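Local coordinates for protein dihydroxyacetone kinase (Citrobacter freundii, PDB 1UN8) that phosphorylates dihydroxyacetone with ATP and a divalent metal ion, the second step of the oxidative route of glycerol fermentation, at residues K160-Y164 / I314-T320. Sequence-based numbering, arbitrary orientation.
Sequences KIAGY and IEKALLT
K160 reaches out of helix 155-167 and hydrogen-bonds with its ammonium group to carbonyl oxygens where helix 314-319 runs out into the following loop; segments 160-164 and 314-319 of these two DhaK-domain helices cross nearly at right angles (87°). The lysine chain leaves with CG anti to the backbone N (chi1 -162°) and bends at chi2 and chi4, which carries NZ to the carbonyl oxygens of A317, L318 and T320. There NZ donates to A317 O at 2.7 Å, approaching almost head-on to the carbonyl, and to T320 O at 2.8 Å, from a position tilted 21° out of that carbonyl's plane; a weak bond to L318 O, 3.3 Å from NZ, joins them. A lysine suits this place because carbonyls in the last turn of a helix, here those of A317 and L318, generally lack the usual amide partners, and its positive charge probably answers the negative end of the helix dipole. K160 also makes a cation-pi contact with W327.

The small side chain of A317 suits the close approach, 8.5 Å between the axes of the two segments. Its CB fits between I161 and Y164, and its CA lies over the Y164 ring, off-centre, 4.2 Å from the centroid in a CH-pi contact. The phenol then runs on so that its OH lies beside the aliphatic CD of K316, while T320 CB lies in the ring plane at its edge, nearest CD1. On the other flank, branched I161 and I314 cross at about a right angle through their CD1 methyls, and A182 of helix 172-184 touches both. T320 OG1 gives A317 O a second bond, at 3.0 Å, from above the carbonyl plane.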
ATOM      1  N   LYS A 160      14.060  15.751  -5.019  1.00 45.91           N
ATOM      2  CA  LYS A 160      15.352  15.091  -4.886  1.00 47.60           C
ATOM      3  C   LYS A 160      16.504  15.916  -5.444  1.00 49.08           C
ATOM      4  O   LYS A 160      17.535  16.090  -4.795  1.00 49.34           O
ATOM      5  CB  LYS A 160      15.315  13.733  -5.593  1.00 46.98           C
ATOM      6  CG  LYS A 160      16.427  12.778  -5.176  1.00 46.29           C
ATOM      7  CD  LYS A 160      16.396  12.542  -3.664  1.00 45.09           C
ATOM      8  CE  LYS A 160      17.454  11.536  -3.236  1.00 44.57           C
ATOM      9  NZ  LYS A 160      18.842  12.013  -3.504  1.00 44.03           N
ATOM     10  N   ILE A 161      16.334  16.404  -6.666  1.00 50.53           N
ATOM     11  CA  ILE A 161      17.359  17.209  -7.312  1.00 51.17           C
ATOM     12  C   ILE A 161      17.519  18.558  -6.615  1.00 51.22           C
ATOM     13  O   ILE A 161      18.641  18.993  -6.338  1.00 50.66           O
ATOM     14  CB  ILE A 161      17.017  17.401  -8.807  1.00 51.45           C
ATOM     15  CG1 ILE A 161      17.509  16.183  -9.593  1.00 52.23           C
ATOM     16  CG2 ILE A 161      17.595  18.704  -9.321  1.00 49.19           C
ATOM     17  CD1 ILE A 161      18.943  16.313 -10.061  1.00 57.85           C
ATOM     18  N   ALA A 162      16.403  19.218  -6.331  1.00 50.19           N
ATOM     19  CA  ALA A 162      16.459  20.497  -5.656  1.00 51.59           C
ATOM     20  C   ALA A 162      17.186  20.336  -4.319  1.00 53.07           C
ATOM     21  O   ALA A 162      18.045  21.145  -3.958  1.00 52.98           O
ATOM     22  CB  ALA A 162      15.051  21.019  -5.424  1.00 51.50           C
ATOM     23  N   GLY A 163      16.832  19.279  -3.594  1.00 53.37           N
ATOM     24  CA  GLY A 163      17.435  19.029  -2.300  1.00 55.28           C
ATOM     25  C   GLY A 163      18.935  18.834  -2.362  1.00 55.78           C
ATOM     26  O   GLY A 163      19.669  19.325  -1.504  1.00 56.75           O
ATOM     27  N   TYR A 164      19.392  18.110  -3.374  1.00 55.81           N
ATOM     28  CA  TYR A 164      20.811  17.848  -3.547  1.00 56.45           C
ATOM     29  C   TYR A 164      21.599  19.155  -3.514  1.00 56.50           C
ATOM     30  O   TYR A 164      22.492  19.332  -2.686  1.00 56.94           O
ATOM     31  CB  TYR A 164      21.057  17.153  -4.882  1.00 57.49           C
ATOM     32  CG  TYR A 164      22.514  16.885  -5.159  1.00 59.95           C
ATOM     33  CD1 TYR A 164      23.144  15.757  -4.634  1.00 60.82           C
ATOM     34  CD2 TYR A 164      23.279  17.780  -5.910  1.00 59.89           C
ATOM     35  CE1 TYR A 164      24.507  15.526  -4.850  1.00 61.73           C
ATOM     36  CE2 TYR A 164      24.642  17.562  -6.130  1.00 61.04           C
ATOM     37  CZ  TYR A 164      25.251  16.433  -5.597  1.00 62.11           C
ATOM     38  OH  TYR A 164      26.601  16.213  -5.797  1.00 62.83           O
ATOM     39  N   ILE A 314      21.563  15.063 -12.952  1.00 66.77           N
ATOM     40  CA  ILE A 314      20.387  14.318 -12.517  1.00 63.68           C
ATOM     41  C   ILE A 314      20.732  13.022 -11.781  1.00 61.62           C
ATOM     42  O   ILE A 314      20.409  12.871 -10.605  1.00 60.00           O
ATOM     43  CB  ILE A 314      19.431  13.990 -13.721  1.00 64.22           C
ATOM     44  CG1 ILE A 314      18.766  15.270 -14.237  1.00 62.98           C
ATOM     45  CG2 ILE A 314      18.361  12.994 -13.294  1.00 61.01           C
ATOM     46  CD1 ILE A 314      17.894  15.959 -13.221  1.00 65.28           C
ATOM     47  N   GLU A 315      21.393  12.095 -12.469  1.00 60.18           N
ATOM     48  CA  GLU A 315      21.729  10.809 -11.866  1.00 59.27           C
ATOM     49  C   GLU A 315      22.521  10.918 -10.567  1.00 58.18           C
ATOM     50  O   GLU A 315      22.255  10.197  -9.609  1.00 57.13           O
ATOM     51  CB  GLU A 315      22.496   9.942 -12.863  1.00 58.40           C
ATOM     52  CG  GLU A 315      22.646   8.509 -12.401  1.00 58.89           C
ATOM     53  CD  GLU A 315      23.496   7.683 -13.337  1.00 59.58           C
ATOM     54  OE1 GLU A 315      23.467   6.437 -13.250  1.00 59.75           O
ATOM     55  OE2 GLU A 315      24.206   8.287 -14.158  1.00 60.52           O
ATOM     56  N   LYS A 316      23.501  11.811 -10.543  1.00 58.37           N
ATOM     57  CA  LYS A 316      24.319  12.008  -9.352  1.00 58.34           C
ATOM     58  C   LYS A 316      23.410  12.371  -8.188  1.00 56.50           C
ATOM     59  O   LYS A 316      23.509  11.797  -7.106  1.00 55.39           O
ATOM     60  CB  LYS A 316      25.334  13.133  -9.592  1.00 61.22           C
ATOM     61  CG  LYS A 316      26.225  13.454  -8.399  1.00 63.64           C
ATOM     62  CD  LYS A 316      27.044  14.726  -8.636  1.00 66.61           C
ATOM     63  CE  LYS A 316      27.992  14.582  -9.829  1.00 69.21           C
ATOM     64  NZ  LYS A 316      28.895  15.759 -10.017  1.00 69.28           N
ATOM     65  N   ALA A 317      22.509  13.317  -8.433  1.00 54.94           N
ATOM     66  CA  ALA A 317      21.574  13.790  -7.421  1.00 55.40           C
ATOM     67  C   ALA A 317      20.533  12.756  -6.977  1.00 55.49           C
ATOM     68  O   ALA A 317      20.110  12.750  -5.818  1.00 55.15           O
ATOM     69  CB  ALA A 317      20.878  15.049  -7.920  1.00 53.54           C
ATOM     70  N   LEU A 318      20.108  11.893  -7.890  1.00 55.24           N
ATOM     71  CA  LEU A 318      19.130  10.882  -7.536  1.00 55.31           C
ATOM     72  C   LEU A 318      19.716   9.870  -6.569  1.00 55.19           C
ATOM     73  O   LEU A 318      19.086   9.505  -5.580  1.00 55.50           O
ATOM     74  CB  LEU A 318      18.641  10.136  -8.774  1.00 55.88           C
ATOM     75  CG  LEU A 318      17.620  10.803  -9.692  1.00 57.32           C
ATOM     76  CD1 LEU A 318      17.156   9.782 -10.733  1.00 56.66           C
ATOM     77  CD2 LEU A 318      16.436  11.309  -8.877  1.00 55.91           C
ATOM     78  N   LEU A 319      20.935   9.437  -6.853  1.00 55.19           N
ATOM     79  CA  LEU A 319      21.603   8.429  -6.047  1.00 55.53           C
ATOM     80  C   LEU A 319      22.166   8.842  -4.698  1.00 54.76           C
ATOM     81  O   LEU A 319      22.622   7.995  -3.944  1.00 55.20           O
ATOM     82  CB  LEU A 319      22.700   7.793  -6.881  1.00 56.91           C
ATOM     83  CG  LEU A 319      22.167   7.244  -8.209  1.00 59.17           C
ATOM     84  CD1 LEU A 319      23.327   6.892  -9.097  1.00 59.47           C
ATOM     85  CD2 LEU A 319      21.283   6.027  -7.969  1.00 58.92           C
ATOM     86  N   THR A 320      22.132  10.125  -4.379  1.00 55.20           N
ATOM     87  CA  THR A 320      22.666  10.570  -3.101  1.00 57.09           C
ATOM     88  C   THR A 320      21.741  10.187  -1.970  1.00 56.68           C
ATOM     89  O   THR A 320      20.528  10.299  -2.095  1.00 58.85           O
ATOM     90  CB  THR A 320      22.864  12.087  -3.074  1.00 58.49           C
ATOM     91  OG1 THR A 320      21.603  12.740  -3.267  1.00 59.58           O
ATOM     92  CG2 THR A 320      23.816  12.519  -4.177  1.00 59.01           C
TER